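Local coordinates for protein galactose-1-phosphate uridylyltransferase (Bacillus cereus, PDB 4QVU) that probably belongs with the zinc-binding UDP-glucose:hexose-1-phosphate uridylyltransferases of HIT-like fold, although its activity is unproven, at residues L64-N69 / R83-F88; D72-Y77 / S202-F207; T195-G200 / V219-V224. All blocks are in the same frame, centred on the assembly; numbering follows the deposited sequence.

In the fold
The three contacts follow one another across the HIT-like fold, with centres about 12 Å apart between interactions 1 and 2, 11 Å between 2 and 3, and 23 Å between 1 and 3. All reach the same antiparallel sheet. Along the chain, 72-77 falls between the segments of interaction 1 and 202-207 between those of interaction 3, so interaction 2 crosses both. Interaction 1 belongs to the N-terminal family region and interaction 3 to the C-terminal one; interaction 2 joins them. Helix 79-97 supplies one side of interaction 1, which the Glu-66 to Tyr-77 hydrogen bond joins to interaction 2. Neighbouring strands 203-211 and 214-222 link interactions 2 and 3, which both touch the second subunit.

Interaction 1 (L64-N69 / R83-F88); sequences LIETDN and RSLIRF
Leu-85 fits its two methyls against Leu-64 and Glu-66, and this is the dense part of the contact. Its CD1 meets Leu-64 CD2 at 3.7 Å as the two leucines lie alongside each other, pointing opposite ways, while its CD2 lies 3.8 Å from Glu-66 CG. Leu-64, with CG anti to the backbone N (chi1 -158°), sends its other methyl to the edge of the Phe-88 ring, CD1 lying 3.8 Å from Phe-88 CD2 and near the ring plane. Helix 79-97 is thereby laid against the end of strand 59-65, part of the antiparallel sheet of this HIT-like fold; Ile-46 of the neighbouring strand touches Leu-64, Leu-85 and Phe-88 as well. The aliphatic part of Glu-66 runs obliquely across Leu-85, and in its buried carboxylate OE1 hydrogen-bonds with the phenol OH of Tyr-77. Beyond Glu-66 the chain no longer touches the helix segment: Thr-67 is still buried, against Tyr-77, but Asp-68 is exposed. Thr-67 OG1 accepts a hydrogen bond from Asn-69 N at 3.3 Å, forming an ST turn. Arg-87, also exposed, takes no part in the packing and forms a salt bridge with Asp-180.

Interaction 2 (D72-Y77 / S202-F207); sequences DHIATY and SSYNLF
His-73 O takes two backbone hydrogen bonds, from Thr-76 N and Tyr-77 N, and the turn closed in this way presents Ile-74 to Tyr-204 and Leu-206. The turn precedes helix 79-97, and the two partners stand on strand 203-211 of the HIT-like antiparallel sheet, so the N-terminal family region here meets the C-terminal one. The Tyr-77 ring folds back beneath the same carbonyl: His-73 O sits 3.1 Å above its plane, over the centre. From the loop, Ile-74 alone makes the close contacts. Its CG1 is anti to the carbonyl carbon (chi1 -71°) and the chain beyond is extended, which carries CD1 out to the strand. That methyl lies near the plane of the Tyr-204 ring, at its hydroxyl edge, with CD1 3.4 Å from Tyr-204 OH. The hydroxyl is also packed against Ile-74 CB, and its polar need is met by a hydrogen bond with Lys-109 NZ. His-111 stacks on the Tyr-204 ring, and Val-190 of helix 179-195 touches both Ile-74 and Tyr-204. Two residues further along the strand, Ile-74 and Leu-206 meet tip to tip, CD1 to CD1 at 3.7 Å.

Interaction 3 (T195-G200 / V219-V224); sequences TDFHKG and VVPRFV
Three rings are gathered here, those of Phe-197, His-198 and Phe-223. One face of the Phe-197 ring carries His-198 CD2, 3.4 Å above the plane and offset toward the rim, while Phe-223 CE1 comes in at its edge, 3.9 Å from Phe-197 CE2. The Phe-223 ring in turn has His-198 CE1 over one face, again toward the rim, and that atom lies 4.0 Å from Phe-223 CE2. The His-198 and Phe-223 planes are inclined at 36°, with centroids 4.7 Å apart, an oblique pairing. Pro-221 adds the aliphatic part: its CB and CG each approach Phe-197 CE2 to 3.6 Å. The contact joins the loop that leaves helix 179-195 to the end of strand 214-222 in the antiparallel sheet of the HIT-like fold. Two tight turns shape that loop, through Lys-199 N to Asp-196 O and Gly-200 N to Phe-197 O, with His-198 and Lys-199 in left-handed backbone conformations. Phe-223 has CG between its backbone N and carbonyl carbon (chi1 49°), which turns one face of its ring to His-198 CE1. Phe-197 and Pro-221 are buried, the former also touching Tyr-192 and the latter Ile-193, whereas His-198 is exposed. Arg-222 points away from the loop; its NH1 hydrogen-bonds to Asn-205 OD1 and its NH2 to Val-225 O of the second subunit.

Interaction 1 (L64-N69 / R83-F88)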
loop_
_atom_site.group_PDB
_atom_site.type_symbol
_atom_site.label_atom_id
_atom_site.label_comp_id
_atom_site.label_asym_id
_atom_site.label_seq_id
_atom_site.Cartn_x
_atom_site.Cartn_y
_atom_site.Cartn_z
ATOM N N LEU A 64 -6.081 -27.407 -19.272
ATOM C CA LEU A 64 -5.260 -28.567 -18.953
ATOM C C LEU A 64 -5.951 -29.424 -17.876
ATOM O O LEU A 64 -5.916 -29.080 -16.695
ATOM C CB LEU A 64 -3.865 -28.094 -18.495
ATOM C CG LEU A 64 -2.720 -29.102 -18.606
ATOM C CD1 LEU A 64 -1.402 -28.403 -18.881
ATOM C CD2 LEU A 64 -2.617 -29.970 -17.362
ATOM N N ILE A 65 -6.569 -30.543 -18.290
ATOM C CA ILE A 65 -7.246 -31.490 -17.392
ATOM C C ILE A 65 -6.151 -32.329 -16.718
ATOM O O ILE A 65 -5.325 -32.921 -17.403
ATOM C CB ILE A 65 -8.320 -32.343 -18.144
ATOM C CG1 ILE A 65 -9.539 -31.488 -18.544
ATOM C CG2 ILE A 65 -8.794 -33.537 -17.328
ATOM C CD1 ILE A 65 -9.395 -30.675 -19.793
ATOM N N GLU A 66 -6.134 -32.331 -15.379
ATOM C CA GLU A 66 -5.118 -32.957 -14.528
ATOM C C GLU A 66 -5.339 -34.450 -14.253
ATOM O O GLU A 66 -4.387 -35.123 -13.858
ATOM C CB GLU A 66 -5.087 -32.246 -13.167
ATOM C CG GLU A 66 -4.984 -30.730 -13.221
ATOM C CD GLU A 66 -5.132 -29.998 -11.900
ATOM O OE1 GLU A 66 -5.113 -30.645 -10.826
ATOM O OE2 GLU A 66 -5.252 -28.754 -11.945
ATOM N N THR A 67 -6.589 -34.947 -14.358
ATOM C CA THR A 67 -6.925 -36.354 -14.067
ATOM C C THR A 67 -8.248 -36.733 -14.757
ATOM O O THR A 67 -9.013 -35.849 -15.132
ATOM C CB THR A 67 -6.983 -36.620 -12.522
ATOM O OG1 THR A 67 -7.481 -37.937 -12.259
ATOM C CG2 THR A 67 -7.804 -35.578 -11.747
ATOM N N ASP A 68 -8.508 -38.048 -14.919
ATOM C CA ASP A 68 -9.730 -38.583 -15.535
ATOM C C ASP A 68 -10.816 -38.839 -14.456
ATOM O O ASP A 68 -11.853 -39.443 -14.739
ATOM C CB ASP A 68 -9.407 -39.874 -16.309
ATOM N N ASN A 69 -10.573 -38.344 -13.233
ATOM C CA ASN A 69 -11.424 -38.495 -12.054
ATOM C C ASN A 69 -11.858 -37.114 -11.522
ATOM O O ASN A 69 -11.058 -36.176 -11.534
ATOM C CB ASN A 69 -10.634 -39.281 -10.995
ATOM C CG ASN A 69 -11.311 -39.514 -9.669
ATOM O OD1 ASN A 69 -10.672 -39.433 -8.618
ATOM N ND2 ASN A 69 -12.600 -39.842 -9.677
ATOM N N ARG A 83 4.366 -34.886 -9.824
ATOM C CA ARG A 83 5.615 -34.640 -10.558
ATOM C C ARG A 83 5.357 -34.568 -12.071
ATOM O O ARG A 83 5.851 -33.646 -12.727
ATOM C CB ARG A 83 6.669 -35.730 -10.259
ATOM N N SER A 84 4.586 -35.544 -12.616
ATOM C CA SER A 84 4.231 -35.624 -14.039
ATOM C C SER A 84 3.333 -34.451 -14.457
ATOM O O SER A 84 3.524 -33.914 -15.544
ATOM C CB SER A 84 3.533 -36.945 -14.351
ATOM O OG SER A 84 4.390 -38.052 -14.125
ATOM N N LEU A 85 2.380 -34.040 -13.589
ATOM C CA LEU A 85 1.473 -32.936 -13.891
ATOM C C LEU A 85 2.243 -31.602 -13.992
ATOM O O LEU A 85 2.014 -30.862 -14.950
ATOM C CB LEU A 85 0.340 -32.825 -12.852
ATOM C CG LEU A 85 -0.628 -31.641 -13.014
ATOM C CD1 LEU A 85 -1.455 -31.753 -14.291
ATOM C CD2 LEU A 85 -1.530 -31.500 -11.807
ATOM N N ILE A 86 3.155 -31.314 -13.039
ATOM C CA ILE A 86 3.920 -30.069 -13.050
ATOM C C ILE A 86 4.920 -30.110 -14.227
ATOM O O ILE A 86 5.038 -29.109 -14.926
ATOM C CB ILE A 86 4.593 -29.795 -11.672
ATOM C CG1 ILE A 86 3.514 -29.484 -10.585
ATOM C CG2 ILE A 86 5.672 -28.686 -11.714
ATOM C CD1 ILE A 86 2.553 -28.253 -10.831
ATOM N N ARG A 87 5.550 -31.265 -14.507
ATOM C CA ARG A 87 6.472 -31.388 -15.639
ATOM C C ARG A 87 5.749 -31.141 -16.975
ATOM O O ARG A 87 6.250 -30.362 -17.780
ATOM C CB ARG A 87 7.172 -32.745 -15.648
ATOM C CG ARG A 87 8.396 -32.744 -14.758
ATOM C CD ARG A 87 9.084 -34.085 -14.695
ATOM N NE ARG A 87 10.375 -33.967 -14.022
ATOM C CZ ARG A 87 11.212 -34.975 -13.815
ATOM N NH1 ARG A 87 10.897 -36.203 -14.211
ATOM N NH2 ARG A 87 12.368 -34.768 -13.199
ATOM N N PHE A 88 4.565 -31.735 -17.183
ATOM C CA PHE A 88 3.762 -31.548 -18.396
ATOM C C PHE A 88 3.358 -30.066 -18.568
ATOM O O PHE A 88 3.594 -29.495 -19.633
ATOM C CB PHE A 88 2.508 -32.443 -18.331
ATOM C CG PHE A 88 1.629 -32.479 -19.561
ATOM C CD1 PHE A 88 1.839 -33.426 -20.560
ATOM C CD2 PHE A 88 0.556 -31.603 -19.695
ATOM C CE1 PHE A 88 1.001 -33.484 -21.679
ATOM C CE2 PHE A 88 -0.284 -31.664 -20.812
ATOM C CZ PHE A 88 -0.054 -32.601 -21.797
#

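Interaction 2 (D72-Y77 / S202-F207)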
loop_
_atom_site.group_PDB
_atom_site.type_symbol
_atom_site.label_atom_id
_atom_site.label_comp_id
_atom_site.label_asym_id
_atom_site.label_seq_id
_atom_site.Cartn_x
_atom_site.Cartn_y
_atom_site.Cartn_z
ATOM N N ASP A 72 -10.208 -36.460 -7.318
ATOM C CA ASP A 72 -8.809 -36.082 -7.076
ATOM C C ASP A 72 -8.484 -34.629 -7.445
ATOM O O ASP A 72 -9.105 -34.042 -8.337
ATOM C CB ASP A 72 -7.862 -36.999 -7.860
ATOM C CG ASP A 72 -7.616 -38.358 -7.237
ATOM O OD1 ASP A 72 -8.542 -38.897 -6.593
ATOM O OD2 ASP A 72 -6.505 -38.900 -7.421
ATOM N N HIS A 73 -7.477 -34.074 -6.731
ATOM C CA HIS A 73 -6.896 -32.735 -6.873
ATOM C C HIS A 73 -5.433 -32.758 -6.313
ATOM O O HIS A 73 -4.977 -33.832 -5.899
ATOM C CB HIS A 73 -7.776 -31.663 -6.200
ATOM C CG HIS A 73 -7.931 -31.795 -4.717
ATOM N ND1 HIS A 73 -8.775 -32.734 -4.162
ATOM C CD2 HIS A 73 -7.406 -31.039 -3.725
ATOM C CE1 HIS A 73 -8.706 -32.551 -2.856
ATOM N NE2 HIS A 73 -7.901 -31.538 -2.546
ATOM N N ILE A 74 -4.695 -31.606 -6.347
ATOM C CA ILE A 74 -3.276 -31.481 -5.946
ATOM C C ILE A 74 -3.005 -32.128 -4.557
ATOM O O ILE A 74 -2.050 -32.901 -4.452
ATOM C CB ILE A 74 -2.789 -30.005 -5.970
ATOM C CG1 ILE A 74 -2.674 -29.510 -7.430
ATOM C CG2 ILE A 74 -1.454 -29.823 -5.235
ATOM C CD1 ILE A 74 -2.248 -28.068 -7.634
ATOM N N ALA A 75 -3.827 -31.843 -3.527
ATOM C CA ALA A 75 -3.652 -32.378 -2.168
ATOM C C ALA A 75 -3.735 -33.931 -2.094
ATOM O O ALA A 75 -3.091 -34.523 -1.224
ATOM C CB ALA A 75 -4.694 -31.784 -1.242
ATOM N N THR A 76 -4.498 -34.574 -3.008
ATOM C CA THR A 76 -4.731 -36.026 -3.049
ATOM C C THR A 76 -3.680 -36.773 -3.918
ATOM O O THR A 76 -3.266 -37.861 -3.505
ATOM C CB THR A 76 -6.156 -36.284 -3.586
ATOM O OG1 THR A 76 -7.085 -35.755 -2.646
ATOM C CG2 THR A 76 -6.478 -37.756 -3.790
ATOM N N TYR A 77 -3.265 -36.216 -5.094
ATOM C CA TYR A 77 -2.342 -36.844 -6.070
ATOM C C TYR A 77 -1.098 -37.507 -5.459
ATOM O O TYR A 77 -0.523 -36.987 -4.498
ATOM C CB TYR A 77 -1.818 -35.835 -7.113
ATOM C CG TYR A 77 -2.863 -35.125 -7.946
ATOM C CD1 TYR A 77 -4.031 -35.776 -8.338
ATOM C CD2 TYR A 77 -2.632 -33.848 -8.447
ATOM C CE1 TYR A 77 -4.992 -35.129 -9.111
ATOM C CE2 TYR A 77 -3.585 -33.191 -9.223
ATOM C CZ TYR A 77 -4.762 -33.838 -9.555
ATOM O OH TYR A 77 -5.712 -33.200 -10.309
ATOM N N SER A 202 -10.403 -24.062 1.468
ATOM C CA SER A 202 -11.184 -24.638 0.344
ATOM C C SER A 202 -10.858 -24.038 -1.059
ATOM O O SER A 202 -11.066 -24.746 -2.049
ATOM C CB SER A 202 -12.691 -24.501 0.569
ATOM O OG SER A 202 -13.186 -23.199 0.291
ATOM N N SER A 203 -10.412 -22.763 -1.152
ATOM C CA SER A 203 -10.099 -22.104 -2.430
ATOM C C SER A 203 -8.682 -21.536 -2.475
ATOM O O SER A 203 -8.202 -20.954 -1.492
ATOM C CB SER A 203 -11.075 -20.968 -2.729
ATOM O OG SER A 203 -12.411 -21.419 -2.851
ATOM N N TYR A 204 -8.040 -21.646 -3.653
ATOM C CA TYR A 204 -6.710 -21.102 -3.897
ATOM C C TYR A 204 -6.472 -20.915 -5.382
ATOM O O TYR A 204 -7.215 -21.431 -6.222
ATOM C CB TYR A 204 -5.595 -22.003 -3.296
ATOM C CG TYR A 204 -5.443 -23.359 -3.959
ATOM C CD1 TYR A 204 -4.580 -23.540 -5.034
ATOM C CD2 TYR A 204 -6.138 -24.472 -3.487
ATOM C CE1 TYR A 204 -4.437 -24.781 -5.648
ATOM C CE2 TYR A 204 -5.991 -25.722 -4.081
ATOM C CZ TYR A 204 -5.137 -25.874 -5.164
ATOM O OH TYR A 204 -4.981 -27.103 -5.766
ATOM N N ASN A 205 -5.375 -20.233 -5.694
ATOM C CA ASN A 205 -4.876 -20.031 -7.041
ATOM C C ASN A 205 -3.411 -20.355 -7.126
ATOM O O ASN A 205 -2.666 -20.105 -6.169
ATOM C CB ASN A 205 -5.073 -18.586 -7.495
ATOM C CG ASN A 205 -6.458 -18.136 -7.843
ATOM O OD1 ASN A 205 -6.956 -17.185 -7.269
ATOM N ND2 ASN A 205 -7.047 -18.681 -8.882
ATOM N N LEU A 206 -2.983 -20.866 -8.285
ATOM C CA LEU A 206 -1.575 -21.027 -8.618
ATOM C C LEU A 206 -1.273 -20.089 -9.725
ATOM O O LEU A 206 -2.065 -20.013 -10.660
ATOM C CB LEU A 206 -1.144 -22.459 -9.007
ATOM C CG LEU A 206 -1.393 -23.632 -8.070
ATOM C CD1 LEU A 206 -0.781 -24.873 -8.667
ATOM C CD2 LEU A 206 -0.812 -23.397 -6.677
ATOM N N PHE A 207 -0.171 -19.350 -9.628
ATOM C CA PHE A 207 0.288 -18.470 -10.704
ATOM C C PHE A 207 1.729 -18.767 -10.982
ATOM O O PHE A 207 2.529 -18.816 -10.048
ATOM C CB PHE A 207 0.092 -16.983 -10.398
ATOM C CG PHE A 207 -1.326 -16.597 -10.086
ATOM C CD1 PHE A 207 -2.280 -16.522 -11.094
ATOM C CD2 PHE A 207 -1.711 -16.301 -8.785
ATOM C CE1 PHE A 207 -3.595 -16.186 -10.805
ATOM C CE2 PHE A 207 -3.023 -15.949 -8.500
ATOM C CZ PHE A 207 -3.956 -15.895 -9.512
#

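Interaction 3 (T195-G200 / V219-V224)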
loop_
_atom_site.group_PDB
_atom_site.type_symbol
_atom_site.label_atom_id
_atom_site.label_comp_id
_atom_site.label_asym_id
_atom_site.label_seq_id
_atom_site.Cartn_x
_atom_site.Cartn_y
_atom_site.Cartn_z
ATOM N N THR A 195 -6.031 -27.351 4.695
ATOM C CA THR A 195 -6.171 -27.977 6.009
ATOM C C THR A 195 -6.043 -26.994 7.200
ATOM O O THR A 195 -6.966 -26.962 8.015
ATOM C CB THR A 195 -5.118 -29.089 6.161
ATOM O OG1 THR A 195 -5.244 -29.992 5.067
ATOM C CG2 THR A 195 -5.230 -29.851 7.479
ATOM N N ASP A 196 -4.908 -26.265 7.353
ATOM C CA ASP A 196 -4.678 -25.470 8.560
ATOM C C ASP A 196 -4.850 -23.967 8.397
ATOM O O ASP A 196 -5.319 -23.352 9.356
ATOM C CB ASP A 196 -3.278 -25.726 9.109
ATOM C CG ASP A 196 -3.162 -27.098 9.757
ATOM O OD1 ASP A 196 -4.000 -27.419 10.630
ATOM O OD2 ASP A 196 -2.223 -27.835 9.414
ATOM N N PHE A 197 -4.476 -23.364 7.253
ATOM C CA PHE A 197 -4.646 -21.922 7.047
ATOM C C PHE A 197 -6.122 -21.558 7.209
ATOM O O PHE A 197 -6.962 -22.124 6.503
ATOM C CB PHE A 197 -4.117 -21.511 5.660
ATOM C CG PHE A 197 -4.085 -20.022 5.391
ATOM C CD1 PHE A 197 -3.054 -19.230 5.885
ATOM C CD2 PHE A 197 -5.053 -19.421 4.590
ATOM C CE1 PHE A 197 -3.010 -17.857 5.609
ATOM C CE2 PHE A 197 -5.009 -18.048 4.316
ATOM C CZ PHE A 197 -3.986 -17.276 4.820
ATOM N N HIS A 198 -6.444 -20.693 8.210
ATOM C CA HIS A 198 -7.809 -20.227 8.553
ATOM C C HIS A 198 -8.740 -21.420 8.898
ATOM O O HIS A 198 -9.956 -21.340 8.688
ATOM C CB HIS A 198 -8.414 -19.390 7.395
ATOM C CG HIS A 198 -7.903 -17.988 7.295
ATOM N ND1 HIS A 198 -8.775 -16.906 7.241
ATOM C CD2 HIS A 198 -6.627 -17.524 7.271
ATOM C CE1 HIS A 198 -8.006 -15.828 7.168
ATOM N NE2 HIS A 198 -6.705 -16.148 7.177
ATOM N N LYS A 199 -8.144 -22.521 9.424
ATOM C CA LYS A 199 -8.769 -23.797 9.801
ATOM C C LYS A 199 -9.453 -24.462 8.565
ATOM O O LYS A 199 -10.467 -25.150 8.709
ATOM C CB LYS A 199 -9.772 -23.605 10.960
ATOM N N GLY A 200 -8.855 -24.280 7.383
ATOM C CA GLY A 200 -9.366 -24.801 6.117
ATOM C C GLY A 200 -9.839 -23.664 5.240
ATOM O O GLY A 200 -10.712 -22.895 5.652
ATOM N N VAL A 219 1.397 -19.267 -4.818
ATOM C CA VAL A 219 0.240 -19.972 -4.249
ATOM C C VAL A 219 -0.526 -18.935 -3.444
ATOM O O VAL A 219 0.041 -18.359 -2.512
ATOM C CB VAL A 219 0.624 -21.230 -3.407
ATOM C CG1 VAL A 219 -0.602 -22.090 -3.137
ATOM C CG2 VAL A 219 1.717 -22.062 -4.080
ATOM N N VAL A 220 -1.782 -18.652 -3.833
ATOM C CA VAL A 220 -2.583 -17.601 -3.205
ATOM C C VAL A 220 -3.894 -18.168 -2.619
ATOM O O VAL A 220 -4.787 -18.523 -3.394
ATOM C CB VAL A 220 -2.899 -16.453 -4.229
ATOM C CG1 VAL A 220 -3.608 -15.276 -3.561
ATOM C CG2 VAL A 220 -1.643 -15.974 -4.959
ATOM N N PRO A 221 -4.071 -18.209 -1.268
ATOM C CA PRO A 221 -5.374 -18.614 -0.717
ATOM C C PRO A 221 -6.461 -17.606 -1.099
ATOM O O PRO A 221 -6.197 -16.402 -1.221
ATOM C CB PRO A 221 -5.141 -18.634 0.796
ATOM C CG PRO A 221 -3.661 -18.557 0.980
ATOM C CD PRO A 221 -3.147 -17.805 -0.190
ATOM N N ARG A 222 -7.667 -18.113 -1.356
ATOM C CA ARG A 222 -8.799 -17.294 -1.748
ATOM C C ARG A 222 -9.942 -17.597 -0.795
ATOM O O ARG A 222 -10.296 -18.754 -0.571
ATOM C CB ARG A 222 -9.165 -17.548 -3.223
ATOM C CG ARG A 222 -8.071 -17.222 -4.257
ATOM C CD ARG A 222 -7.737 -15.739 -4.440
ATOM N NE ARG A 222 -8.915 -14.945 -4.810
ATOM C CZ ARG A 222 -9.295 -14.672 -6.052
ATOM N NH1 ARG A 222 -8.579 -15.095 -7.081
ATOM N NH2 ARG A 222 -10.384 -13.954 -6.276
ATOM N N PHE A 223 -10.458 -16.559 -0.167
ATOM C CA PHE A 223 -11.509 -16.654 0.858
ATOM C C PHE A 223 -12.300 -15.362 0.912
ATOM O O PHE A 223 -11.774 -14.305 0.552
ATOM C CB PHE A 223 -10.885 -16.967 2.254
ATOM C CG PHE A 223 -9.718 -16.083 2.636
ATOM C CD1 PHE A 223 -8.424 -16.391 2.223
ATOM C CD2 PHE A 223 -9.915 -14.924 3.383
ATOM C CE1 PHE A 223 -7.349 -15.542 2.528
ATOM C CE2 PHE A 223 -8.836 -14.087 3.706
ATOM C CZ PHE A 223 -7.560 -14.402 3.273
ATOM N N VAL A 224 -13.556 -15.438 1.354
ATOM C CA VAL A 224 -14.354 -14.225 1.522
ATOM C C VAL A 224 -13.841 -13.582 2.815
ATOM O O VAL A 224 -13.855 -14.218 3.874
ATOM C CB VAL A 224 -15.891 -14.477 1.497
ATOM C CG1 VAL A 224 -16.670 -13.198 1.793
ATOM C CG2 VAL A 224 -16.326 -15.065 0.153
#